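Local coordinates for flagellar protein FliT (Bordetella bronchiseptica, PDB 3H3M), which probably acts, as in other FliT proteins, as an export chaperone for flagellar components, most notably the filament cap protein, at residues Leu35-Val46 with Val91-Leu99. Sequence-based numbering, arbitrary orientation.
Sequences LAAANASNWDLV and VRDLALPQL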
loop_
_atom_site.group_PDB
_atom_site.type_symbol
_atom_site.label_atom_id
_atom_site.label_comp_id
_atom_site.label_asym_id
_atom_site.label_seq_id
_atom_site.Cartn_x
_atom_site.Cartn_y
_atom_site.Cartn_z
ATOM N N LEU A 35 10.592 -0.182 0.267
ATOM C CA LEU A 35 11.044 1.059 -0.415
ATOM C C LEU A 35 12.548 1.072 -0.714
ATOM O O LEU A 35 12.917 1.429 -1.810
ATOM C CB LEU A 35 10.677 2.305 0.371
ATOM C CG LEU A 35 10.866 3.658 -0.328
ATOM C CD1 LEU A 35 10.392 3.627 -1.790
ATOM C CD2 LEU A 35 10.169 4.792 0.464
ATOM N N ALA A 36 13.384 0.687 0.252
ATOM C CA ALA A 36 14.823 0.579 0.023
ATOM C C ALA A 36 15.193 -0.412 -1.113
ATOM O O ALA A 36 16.004 -0.089 -1.959
ATOM C CB ALA A 36 15.592 0.227 1.366
ATOM N N ALA A 37 14.626 -1.607 -1.119
ATOM C CA ALA A 37 14.769 -2.527 -2.244
ATOM C C ALA A 37 14.311 -1.951 -3.594
ATOM O O ALA A 37 14.978 -2.101 -4.609
ATOM C CB ALA A 37 13.978 -3.837 -1.952
ATOM N N ALA A 38 13.125 -1.388 -3.631
ATOM C CA ALA A 38 12.617 -0.728 -4.843
ATOM C C ALA A 38 13.586 0.363 -5.340
ATOM O O ALA A 38 13.877 0.486 -6.526
ATOM C CB ALA A 38 11.265 -0.115 -4.548
ATOM N N ASN A 39 14.059 1.167 -4.417
ATOM C CA ASN A 39 15.098 2.118 -4.689
ATOM C C ASN A 39 16.330 1.510 -5.430
ATOM O O ASN A 39 16.937 2.183 -6.264
ATOM C CB ASN A 39 15.545 2.796 -3.374
ATOM C CG ASN A 39 16.293 4.094 -3.619
ATOM O OD1 ASN A 39 16.493 4.484 -4.774
ATOM N ND2 ASN A 39 16.695 4.788 -2.533
ATOM N N ALA A 40 16.673 0.261 -5.105
ATOM C CA ALA A 40 17.864 -0.406 -5.619
ATOM C C ALA A 40 17.448 -1.292 -6.768
ATOM O O ALA A 40 18.235 -2.113 -7.196
ATOM C CB ALA A 40 18.537 -1.294 -4.524
ATOM N N SER A 41 16.207 -1.167 -7.208
ATOM C CA SER A 41 15.654 -2.009 -8.273
ATOM C C SER A 41 15.702 -3.506 -7.983
ATOM O O SER A 41 15.863 -4.316 -8.881
ATOM C CB SER A 41 16.326 -1.703 -9.628
ATOM O OG SER A 41 16.070 -0.345 -10.049
ATOM N N ASN A 42 15.522 -3.874 -6.730
ATOM C CA ASN A 42 15.617 -5.276 -6.360
ATOM C C ASN A 42 14.189 -5.713 -6.207
ATOM O O ASN A 42 13.603 -5.733 -5.122
ATOM C CB ASN A 42 16.465 -5.497 -5.101
ATOM C CG ASN A 42 16.885 -6.931 -4.932
ATOM O OD1 ASN A 42 16.125 -7.862 -5.271
ATOM N ND2 ASN A 42 18.102 -7.148 -4.382
ATOM N N TRP A 43 13.618 -6.007 -7.348
ATOM C CA TRP A 43 12.209 -6.332 -7.429
ATOM C C TRP A 43 11.914 -7.597 -6.663
ATOM O O TRP A 43 10.946 -7.642 -5.942
ATOM C CB TRP A 43 11.791 -6.395 -8.895
ATOM C CG TRP A 43 12.305 -5.175 -9.625
ATOM C CD1 TRP A 43 13.150 -5.141 -10.692
ATOM C CD2 TRP A 43 12.042 -3.803 -9.286
ATOM N NE1 TRP A 43 13.399 -3.843 -11.056
ATOM C CE2 TRP A 43 12.738 -3.005 -10.206
ATOM C CE3 TRP A 43 11.284 -3.191 -8.303
ATOM C CZ2 TRP A 43 12.682 -1.635 -10.194
ATOM C CZ3 TRP A 43 11.268 -1.825 -8.257
ATOM C CH2 TRP A 43 11.961 -1.056 -9.212
ATOM N N ASP A 44 12.821 -8.550 -6.711
ATOM C CA ASP A 44 12.627 -9.865 -6.073
ATOM C C ASP A 44 12.692 -9.813 -4.546
ATOM O O ASP A 44 11.998 -10.579 -3.869
ATOM C CB ASP A 44 13.637 -10.903 -6.616
ATOM C CG ASP A 44 13.177 -11.528 -7.926
ATOM O OD1 ASP A 44 11.931 -11.559 -8.167
ATOM O OD2 ASP A 44 14.030 -11.973 -8.725
ATOM N N LEU A 45 13.476 -8.892 -4.022
ATOM C CA LEU A 45 13.497 -8.622 -2.614
ATOM C C LEU A 45 12.196 -7.965 -2.218
ATOM O O LEU A 45 11.532 -8.391 -1.245
ATOM C CB LEU A 45 14.719 -7.743 -2.234
ATOM C CG LEU A 45 14.858 -7.346 -0.775
ATOM C CD1 LEU A 45 14.644 -8.538 0.207
ATOM C CD2 LEU A 45 16.203 -6.659 -0.605
ATOM N N VAL A 46 11.768 -6.971 -2.988
ATOM C CA VAL A 46 10.512 -6.285 -2.665
ATOM C C VAL A 46 9.424 -7.336 -2.520
ATOM O O VAL A 46 8.683 -7.324 -1.531
ATOM C CB VAL A 46 10.106 -5.266 -3.743
ATOM C CG1 VAL A 46 8.702 -4.798 -3.509
ATOM C CG2 VAL A 46 11.095 -4.100 -3.775
ATOM N N VAL A 91 7.012 2.927 -3.725
ATOM C CA VAL A 91 7.436 1.670 -4.405
ATOM C C VAL A 91 6.863 1.597 -5.821
ATOM O O VAL A 91 7.567 1.360 -6.801
ATOM C CB VAL A 91 7.050 0.343 -3.587
ATOM C CG1 VAL A 91 7.215 -0.890 -4.469
ATOM C CG2 VAL A 91 7.935 0.147 -2.271
ATOM N N ARG A 92 5.578 1.824 -5.920
ATOM C CA ARG A 92 4.911 1.812 -7.190
ATOM C C ARG A 92 5.520 2.862 -8.129
ATOM O O ARG A 92 5.689 2.631 -9.326
ATOM C CB ARG A 92 3.477 2.155 -6.899
ATOM C CG ARG A 92 2.478 1.896 -7.943
ATOM C CD ARG A 92 1.155 1.613 -7.248
ATOM N NE ARG A 92 0.726 2.797 -6.552
ATOM C CZ ARG A 92 0.064 2.826 -5.390
ATOM N NH1 ARG A 92 -0.257 1.691 -4.749
ATOM N NH2 ARG A 92 -0.294 4.018 -4.882
ATOM N N ASP A 93 5.841 4.029 -7.585
ATOM C CA ASP A 93 6.308 5.149 -8.393
ATOM C C ASP A 93 7.767 4.949 -8.828
ATOM O O ASP A 93 8.270 5.704 -9.648
ATOM C CB ASP A 93 6.200 6.470 -7.611
ATOM C CG ASP A 93 4.792 7.111 -7.670
ATOM O OD1 ASP A 93 3.920 6.568 -8.380
ATOM O OD2 ASP A 93 4.561 8.149 -7.002
ATOM N N LEU A 94 8.461 3.976 -8.238
ATOM C CA LEU A 94 9.823 3.658 -8.659
ATOM C C LEU A 94 9.807 2.600 -9.742
ATOM O O LEU A 94 10.545 2.688 -10.714
ATOM C CB LEU A 94 10.692 3.221 -7.450
ATOM C CG LEU A 94 11.029 4.409 -6.559
ATOM C CD1 LEU A 94 11.589 3.988 -5.238
ATOM C CD2 LEU A 94 11.982 5.288 -7.260
ATOM N N ALA A 95 8.900 1.643 -9.572
ATOM C CA ALA A 95 8.843 0.430 -10.379
ATOM C C ALA A 95 8.079 0.595 -11.677
ATOM O O ALA A 95 8.500 0.145 -12.753
ATOM C CB ALA A 95 8.218 -0.738 -9.528
ATOM N N LEU A 96 6.928 1.220 -11.583
ATOM C CA LEU A 96 6.008 1.161 -12.696
ATOM C C LEU A 96 6.498 1.953 -13.906
ATOM O O LEU A 96 6.211 1.549 -15.059
ATOM C CB LEU A 96 4.567 1.543 -12.262
ATOM C CG LEU A 96 3.777 0.568 -11.331
ATOM C CD1 LEU A 96 2.328 0.970 -11.258
ATOM C CD2 LEU A 96 3.935 -0.915 -11.754
ATOM N N PRO A 97 7.241 3.058 -13.692
ATOM C CA PRO A 97 7.689 3.725 -14.928
ATOM C C PRO A 97 8.688 2.856 -15.687
ATOM O O PRO A 97 8.672 2.807 -16.903
ATOM C CB PRO A 97 8.304 5.022 -14.417
ATOM C CG PRO A 97 7.684 5.231 -13.100
ATOM C CD PRO A 97 7.541 3.880 -12.514
ATOM N N GLN A 98 9.495 2.097 -14.956
ATOM C CA GLN A 98 10.390 1.113 -15.593
ATOM C C GLN A 98 9.645 -0.040 -16.262
ATOM O O GLN A 98 10.042 -0.508 -17.328
ATOM C CB GLN A 98 11.371 0.537 -14.575
ATOM C CG GLN A 98 12.294 1.573 -13.974
ATOM C CD GLN A 98 13.206 0.984 -12.872
ATOM O OE1 GLN A 98 13.982 0.015 -13.108
ATOM N NE2 GLN A 98 13.130 1.588 -11.665
ATOM N N LEU A 99 8.588 -0.522 -15.619
ATOM C CA LEU A 99 7.784 -1.609 -16.198
ATOM C C LEU A 99 7.127 -1.133 -17.472
ATOM O O LEU A 99 7.311 -1.758 -18.505
ATOM C CB LEU A 99 6.717 -2.059 -15.207
ATOM C CG LEU A 99 5.887 -3.274 -15.558
ATOM C CD1 LEU A 99 6.631 -4.312 -16.458
ATOM C CD2 LEU A 99 5.441 -3.844 -14.215
#
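The closed end of a helical hairpin, where helix 20-39 turns back into helix 43-63, packs here against the third helix of the chain, 72-105, mainly through apolar side chains, with the amide of Gln98 at one end. Leu35, on the hairpin's first helix, and Leu94 of helix 72-105 cross at about a right angle, their CD1 atoms 3.7 Å apart. With chi1 at -170°, the Leu35 side chain swings its CD1 over to Leu94. Val91 turns CG2 against the Leu35 backbone and to within 4.0 Å of Ala38 CB, while its CG1 faces Val46 CG1.

Beyond the turn, Trp43 directs its six-membered ring toward helix 72-105. CZ3 lies 3.5 Å from Ala95 CB, met obliquely, and Ser41 C sits over the centre of one face of the indole. Ser41, at positive phi, is the C' residue of the Schellman motif that ends helix 20-39, and Asn42 after it caps the next helix. Gln98 reaches the ring's edge, NE2 lying 3.6 Å from Trp43 CZ2, with amide and ring planes 65° apart. That amide is steadied within its own helix, as Gln98 NE2 donates to Leu94 O at 3.0 Å, approaching from above the carbonyl plane.

The axes of segments 35-39 and 91-99 run in the same general direction, 27° apart, and Leu35 also touches Asn87 and Ala90 of helix 72-105. The second subunit packs here too: its Leu99 meets Trp43 and Ala95, and its Leu96 meets Val46, so the hairpin end adjoins both helix 72-105 and the dimer interface.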